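PDB 1DYP: kappa-carrageenase from Pseudoalteromonas carrageenovora, which catalyses the endohydrolysis of beta-1,4 linkages between D-galactose 4-sulfate and 3,6-anhydro-D-galactose in kappa-carrageenans, within a tunnel-shaped active site. Local coordinates for residues Asp139-Thr144 and Ser152-His157; Ala116-Ser121 and Tyr135-Val140. The protein carries 1 engineered substitution. One frame throughout, in Å; residues are numbered along the deposited sequence.

Both contacts are buried in the catalytic domain of this family 16 glycoside hydrolase, their centres about 9 Å apart, and they share Asp139 and Val140, the chain turning a corner at Val140. Contact 2 (116-121 with 135-140) is a regular antiparallel strand pair, with an acidic and aromatic face that holds the nucleophile Glu137 and an apolar face packed into the protein interior. Contact 1 (139-144 with 152-157) spans the corner; its pairing shrinks to one bridge, and histidines, carboxylates and waters supplement the backbone bonds around the proton donor Glu142. Strand 133-139 lies between strands 113-120 and 151-162, so the two contacts meet directly, His157 O lying 2.9 Å from Glu137 N.

Contact 1: residues Asp139-Thr144 and Ser152-His157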
loop_
_atom_site.group_PDB
_atom_site.type_symbol
_atom_site.label_atom_id
_atom_site.label_comp_id
_atom_site.label_asym_id
_atom_site.label_seq_id
_atom_site.Cartn_x
_atom_site.Cartn_y
_atom_site.Cartn_z
ATOM N N ASP A 139 2.949 -1.481 5.324
ATOM C CA ASP A 139 2.250 -2.145 4.235
ATOM C C ASP A 139 1.459 -3.304 4.820
ATOM O O ASP A 139 2.033 -4.321 5.208
ATOM C CB ASP A 139 3.271 -2.627 3.214
ATOM C CG ASP A 139 4.178 -1.509 2.759
ATOM O OD1 ASP A 139 3.671 -0.569 2.112
ATOM O OD2 ASP A 139 5.386 -1.556 3.072
ATOM N N VAL A 140 0.140 -3.144 4.899
ATOM C CA VAL A 140 -0.701 -4.197 5.462
ATOM C C VAL A 140 -0.540 -5.436 4.599
ATOM O O VAL A 140 -0.385 -6.547 5.102
ATOM C CB VAL A 140 -2.171 -3.766 5.514
ATOM C CG1 VAL A 140 -3.003 -4.853 6.187
ATOM C CG2 VAL A 140 -2.291 -2.455 6.276
ATOM N N VAL A 141 -0.581 -5.234 3.290
ATOM C CA VAL A 141 -0.367 -6.322 2.354
ATOM C C VAL A 141 -0.056 -5.786 0.968
ATOM O O VAL A 141 -0.558 -4.740 0.558
ATOM C CB VAL A 141 -1.591 -7.279 2.242
ATOM C CG1 VAL A 141 -2.784 -6.559 1.622
ATOM C CG2 VAL A 141 -1.214 -8.490 1.397
ATOM N N GLU A 142 0.822 -6.499 0.278
ATOM C CA GLU A 142 1.177 -6.198 -1.094
ATOM C C GLU A 142 1.052 -7.562 -1.738
ATOM O O GLU A 142 1.807 -8.483 -1.431
ATOM C CB GLU A 142 2.596 -5.653 -1.198
ATOM C CG GLU A 142 2.650 -4.159 -0.947
ATOM C CD GLU A 142 4.058 -3.639 -0.879
ATOM O OE1 GLU A 142 4.742 -3.924 0.126
ATOM O OE2 GLU A 142 4.485 -2.953 -1.829
ATOM N N LEU A 143 0.057 -7.696 -2.603
ATOM C CA LEU A 143 -0.203 -8.957 -3.268
ATOM C C LEU A 143 0.467 -9.092 -4.619
ATOM O O LEU A 143 0.842 -8.108 -5.258
ATOM C CB LEU A 143 -1.712 -9.139 -3.462
ATOM C CG LEU A 143 -2.576 -9.266 -2.210
ATOM C CD1 LEU A 143 -4.050 -9.215 -2.597
ATOM C CD2 LEU A 143 -2.249 -10.571 -1.500
ATOM N N THR A 144 0.613 -10.344 -5.027
ATOM C CA THR A 144 1.151 -10.709 -6.322
ATOM C C THR A 144 2.308 -9.883 -6.886
ATOM O O THR A 144 2.254 -9.444 -8.031
ATOM C CB THR A 144 -0.008 -10.744 -7.358
ATOM O OG1 THR A 144 -0.648 -9.459 -7.428
ATOM C CG2 THR A 144 -1.050 -11.773 -6.937
ATOM N N SER A 152 2.672 -13.484 -0.541
ATOM C CA SER A 152 2.244 -12.134 -0.196
ATOM C C SER A 152 3.280 -11.456 0.685
ATOM O O SER A 152 4.029 -12.122 1.404
ATOM C CB SER A 152 0.894 -12.164 0.530
ATOM O OG SER A 152 0.956 -12.937 1.719
ATOM N N ASP A 153 3.329 -10.131 0.620
ATOM C CA ASP A 153 4.262 -9.364 1.435
ATOM C C ASP A 153 3.516 -8.475 2.428
ATOM O O ASP A 153 2.487 -7.889 2.110
ATOM C CB ASP A 153 5.160 -8.512 0.547
ATOM C CG ASP A 153 6.011 -9.349 -0.364
ATOM O OD1 ASP A 153 6.734 -10.231 0.145
ATOM O OD2 ASP A 153 5.953 -9.127 -1.584
ATOM N N HIS A 154 4.041 -8.386 3.644
ATOM C CA HIS A 154 3.448 -7.586 4.718
ATOM C C HIS A 154 4.680 -6.902 5.269
ATOM O O HIS A 154 5.265 -7.332 6.264
ATOM C CB HIS A 154 2.796 -8.545 5.711
ATOM C CG HIS A 154 1.890 -9.545 5.053
ATOM N ND1 HIS A 154 0.563 -9.290 4.789
ATOM C CD2 HIS A 154 2.138 -10.771 4.534
ATOM C CE1 HIS A 154 0.031 -10.307 4.132
ATOM N NE2 HIS A 154 0.970 -11.218 3.963
ATOM N N ASP A 155 5.083 -5.844 4.571
ATOM C CA ASP A 155 6.305 -5.119 4.888
ATOM C C ASP A 155 6.227 -3.741 5.548
ATOM O O ASP A 155 5.150 -3.199 5.840
ATOM C CB ASP A 155 7.119 -4.972 3.605
ATOM C CG ASP A 155 7.450 -6.299 2.974
ATOM O OD1 ASP A 155 7.554 -7.289 3.729
ATOM O OD2 ASP A 155 7.614 -6.360 1.739
ATOM N N LEU A 156 7.413 -3.177 5.757
ATOM C CA LEU A 156 7.599 -1.860 6.354
ATOM C C LEU A 156 8.699 -1.124 5.593
ATOM O O LEU A 156 9.668 -1.732 5.141
ATOM C CB LEU A 156 8.035 -1.995 7.810
ATOM C CG LEU A 156 7.099 -2.691 8.796
ATOM C CD1 LEU A 156 7.824 -2.865 10.121
ATOM C CD2 LEU A 156 5.827 -1.872 8.979
ATOM N N HIS A 157 8.531 0.187 5.452
ATOM C CA HIS A 157 9.517 1.037 4.795
ATOM C C HIS A 157 9.683 2.255 5.691
ATOM O O HIS A 157 8.737 2.669 6.356
ATOM C CB HIS A 157 9.036 1.513 3.422
ATOM C CG HIS A 157 8.872 0.419 2.415
ATOM N ND1 HIS A 157 7.851 -0.504 2.473
ATOM C CD2 HIS A 157 9.586 0.120 1.304
ATOM C CE1 HIS A 157 7.941 -1.323 1.440
ATOM N NE2 HIS A 157 8.986 -0.965 0.715
HETATM O O HOH W 1 3.899 -5.477 2.053
HETATM O O HOH W 2 7.144 -4.425 -0.040
#
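Asp139 and His157 meet at about a right angle beside a classic beta bulge, formed where Val140 and Val141 both face Phe117 and interrupt the strand carrying the catalytic acids of this GH16 domain. Carboxylate and imidazole planes are 88° apart. OD2 of Asp139 reaches the ring edge and accepts a weak bond from His157 ND1 (2.7 Å), while NE2 of the same ring is a ligand of a cadmium ion. Backbone bonds lie on either side of the corner at Val140. Before it, Asp139 N donates to Asp155 O (2.8 Å); after it, Glu142 and Asp153 form a single antiparallel hydrogen-bonded pair, with Glu142 N 2.8 Å from Asp153 O.

His154 lies alongside Val141, pointing the same way, and its CE1 touches Val141 CG2 at 3.5 Å. Its ND1 donates to Val140 O (2.9 Å) in the carbonyl plane and close to its own ring plane. Because NE2 is paired with Ser152 OG, both ring nitrogens are engaged and the imidazole is fixed in rotation at the corner of the chain.

With its chain extended beyond CG (chi2 173°), Glu142 brings OE1 to 4.1 Å from OD2 of Asp155, whose OD1 is held by His179. The carboxylates of Glu142 and Asp155 stand nearly perpendicular. Water 2 donates to Glu142 OE1 and to Asp155 OD2, and water 1 donates to Glu142 OE1 at 2.6 Å while accepting from Asp155 N.

Contact 2: residues Ala116-Ser121 and Tyr135-Val140; sequences AFWMYS and YSEIDV
Met119 and Ile138 form the hydrogen-bonded pair at the middle of this antiparallel ladder, each N donating to the other's O at 2.9 Å. Non-hydrogen-bonded pairs flank it: Trp118 with Asp139 and Tyr120 with Glu137. At one end Ser121 N bonds to Ser136 O, and the Ser121 hydroxyl, turned between its own N and carbonyl carbon (chi1 70°), accepts from Ser136 N in a nearly straight bond (169°). At the other end Val140 N gives only a weak bond to Phe117 O.

Apolar packing occupies the face bearing Met119, a selenomethionine, and Ile138, whose side chains run side by side. Val140 CG2 sits over one face of the Phe117 ring, 4.0 Å from its centroid, as a CH-pi contact. Phe117 also packs against Tyr100 and Ile104 of strand 98-105.

Aromatic and acidic groups fill the opposite face. Trp118 CE3 lies 3.6 Å from Glu137 OE2, the indole and carboxylate planes inclined by 57°, and Asp139 OD1 approaches Trp118 CB. Tyr135 OH, 3.3 Å from Tyr120 CB, donates to Glu137 OE1 (2.6 Å) from above the carboxylate plane. With Glu137 OE2 2.5 Å from Asp139 OD1, both oxygens of the nucleophile have close polar neighbours. The Tyr135 bond and the close approach of Asp139 probably hold the Glu137 carboxylate in a defined orientation, while Phe117, Met119, Ile138 and Val140 pack as an apolar group.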
loop_
_atom_site.group_PDB
_atom_site.type_symbol
_atom_site.label_atom_id
_atom_site.label_comp_id
_atom_site.label_asym_id
_atom_site.label_seq_id
_atom_site.Cartn_x
_atom_site.Cartn_y
_atom_site.Cartn_z
ATOM N N ALA A 116 -2.438 -3.304 -3.260
ATOM C CA ALA A 116 -1.807 -2.952 -2.002
ATOM C C ALA A 116 -2.738 -2.225 -1.048
ATOM O O ALA A 116 -3.577 -1.423 -1.458
ATOM C CB ALA A 116 -0.573 -2.084 -2.267
ATOM N N PHE A 117 -2.579 -2.541 0.231
ATOM C CA PHE A 117 -3.323 -1.912 1.308
ATOM C C PHE A 117 -2.173 -1.506 2.216
ATOM O O PHE A 117 -1.437 -2.350 2.726
ATOM C CB PHE A 117 -4.258 -2.920 1.982
ATOM C CG PHE A 117 -4.983 -2.376 3.183
ATOM C CD1 PHE A 117 -5.429 -1.056 3.219
ATOM C CD2 PHE A 117 -5.243 -3.199 4.270
ATOM C CE1 PHE A 117 -6.123 -0.564 4.324
ATOM C CE2 PHE A 117 -5.937 -2.723 5.378
ATOM C CZ PHE A 117 -6.378 -1.402 5.407
ATOM N N TRP A 118 -2.005 -0.205 2.390
ATOM C CA TRP A 118 -0.889 0.298 3.169
ATOM C C TRP A 118 -1.163 1.698 3.685
ATOM O O TRP A 118 -2.242 2.247 3.488
ATOM C CB TRP A 118 0.360 0.308 2.278
ATOM C CG TRP A 118 0.177 1.082 0.989
ATOM C CD1 TRP A 118 -0.792 0.890 0.047
ATOM C CD2 TRP A 118 0.989 2.162 0.511
ATOM N NE1 TRP A 118 -0.638 1.784 -0.988
ATOM C CE2 TRP A 118 0.449 2.577 -0.727
ATOM C CE3 TRP A 118 2.121 2.817 1.007
ATOM C CZ2 TRP A 118 1.001 3.620 -1.476
ATOM C CZ3 TRP A 118 2.675 3.858 0.259
ATOM C CH2 TRP A 118 2.111 4.246 -0.968
HETATM N N MSE A 119 -0.179 2.263 4.367
HETATM C CA MSE A 119 -0.305 3.614 4.886
HETATM C C MSE A 119 1.085 4.221 4.904
HETATM O O MSE A 119 2.078 3.531 5.154
HETATM C CB MSE A 119 -0.931 3.611 6.289
HETATM C CG MSE A 119 -0.159 2.843 7.350
HETATM SE SE MSE A 119 -1.182 2.632 8.983
HETATM C CE MSE A 119 -2.019 0.933 8.567
ATOM N N TYR A 120 1.164 5.510 4.612
ATOM C CA TYR A 120 2.454 6.167 4.586
ATOM C C TYR A 120 2.340 7.617 4.984
ATOM O O TYR A 120 1.289 8.240 4.834
ATOM C CB TYR A 120 3.087 6.057 3.192
ATOM C CG TYR A 120 2.379 6.824 2.091
ATOM C CD1 TYR A 120 1.098 6.463 1.666
ATOM C CD2 TYR A 120 3.012 7.885 1.443
ATOM C CE1 TYR A 120 0.472 7.135 0.616
ATOM C CE2 TYR A 120 2.395 8.564 0.397
ATOM C CZ TYR A 120 1.129 8.185 -0.014
ATOM O OH TYR A 120 0.527 8.849 -1.064
ATOM N N SER A 121 3.444 8.143 5.494
ATOM C CA SER A 121 3.504 9.524 5.933
ATOM C C SER A 121 4.169 10.369 4.868
ATOM O O SER A 121 4.621 9.869 3.838
ATOM C CB SER A 121 4.336 9.627 7.210
ATOM O OG SER A 121 5.707 9.384 6.925
ATOM N N TYR A 135 10.298 9.334 7.611
ATOM C CA TYR A 135 9.238 8.699 6.838
ATOM C C TYR A 135 8.853 7.353 7.431
ATOM O O TYR A 135 9.720 6.563 7.801
ATOM C CB TYR A 135 9.720 8.503 5.397
ATOM C CG TYR A 135 8.772 7.736 4.501
ATOM C CD1 TYR A 135 7.575 8.309 4.071
ATOM C CD2 TYR A 135 9.076 6.442 4.078
ATOM C CE1 TYR A 135 6.703 7.610 3.237
ATOM C CE2 TYR A 135 8.208 5.734 3.243
ATOM C CZ TYR A 135 7.025 6.325 2.827
ATOM O OH TYR A 135 6.162 5.641 2.002
ATOM N N SER A 136 7.550 7.103 7.521
ATOM C CA SER A 136 7.032 5.842 8.046
ATOM C C SER A 136 6.016 5.265 7.070
ATOM O O SER A 136 5.124 5.971 6.599
ATOM C CB SER A 136 6.341 6.050 9.397
ATOM O OG SER A 136 7.234 6.535 10.381
ATOM N N GLU A 137 6.150 3.977 6.775
ATOM C CA GLU A 137 5.232 3.301 5.869
ATOM C C GLU A 137 4.955 1.895 6.368
ATOM O O GLU A 137 5.881 1.120 6.602
ATOM C CB GLU A 137 5.829 3.213 4.461
ATOM C CG GLU A 137 4.944 2.481 3.452
ATOM C CD GLU A 137 5.646 2.235 2.128
ATOM O OE1 GLU A 137 6.521 3.046 1.762
ATOM O OE2 GLU A 137 5.317 1.242 1.443
ATOM N N ILE A 138 3.680 1.579 6.556
ATOM C CA ILE A 138 3.290 0.244 6.985
ATOM C C ILE A 138 2.475 -0.361 5.853
ATOM O O ILE A 138 1.449 0.184 5.451
ATOM C CB ILE A 138 2.427 0.259 8.264
ATOM C CG1 ILE A 138 3.236 0.814 9.438
ATOM C CG2 ILE A 138 1.962 -1.167 8.580
ATOM C CD1 ILE A 138 2.476 0.861 10.761
ATOM N N ASP A 139 2.949 -1.481 5.324
ATOM C CA ASP A 139 2.250 -2.145 4.235
ATOM C C ASP A 139 1.459 -3.304 4.820
ATOM O O ASP A 139 2.033 -4.321 5.208
ATOM C CB ASP A 139 3.271 -2.627 3.214
ATOM C CG ASP A 139 4.178 -1.509 2.759
ATOM O OD1 ASP A 139 3.671 -0.569 2.112
ATOM O OD2 ASP A 139 5.386 -1.556 3.072
ATOM N N VAL A 140 0.140 -3.144 4.899
ATOM C CA VAL A 140 -0.701 -4.197 5.462
ATOM C C VAL A 140 -0.540 -5.436 4.599
ATOM O O VAL A 140 -0.385 -6.547 5.102
ATOM C CB VAL A 140 -2.171 -3.766 5.514
ATOM C CG1 VAL A 140 -3.003 -4.853 6.187
ATOM C CG2 VAL A 140 -2.291 -2.455 6.276
#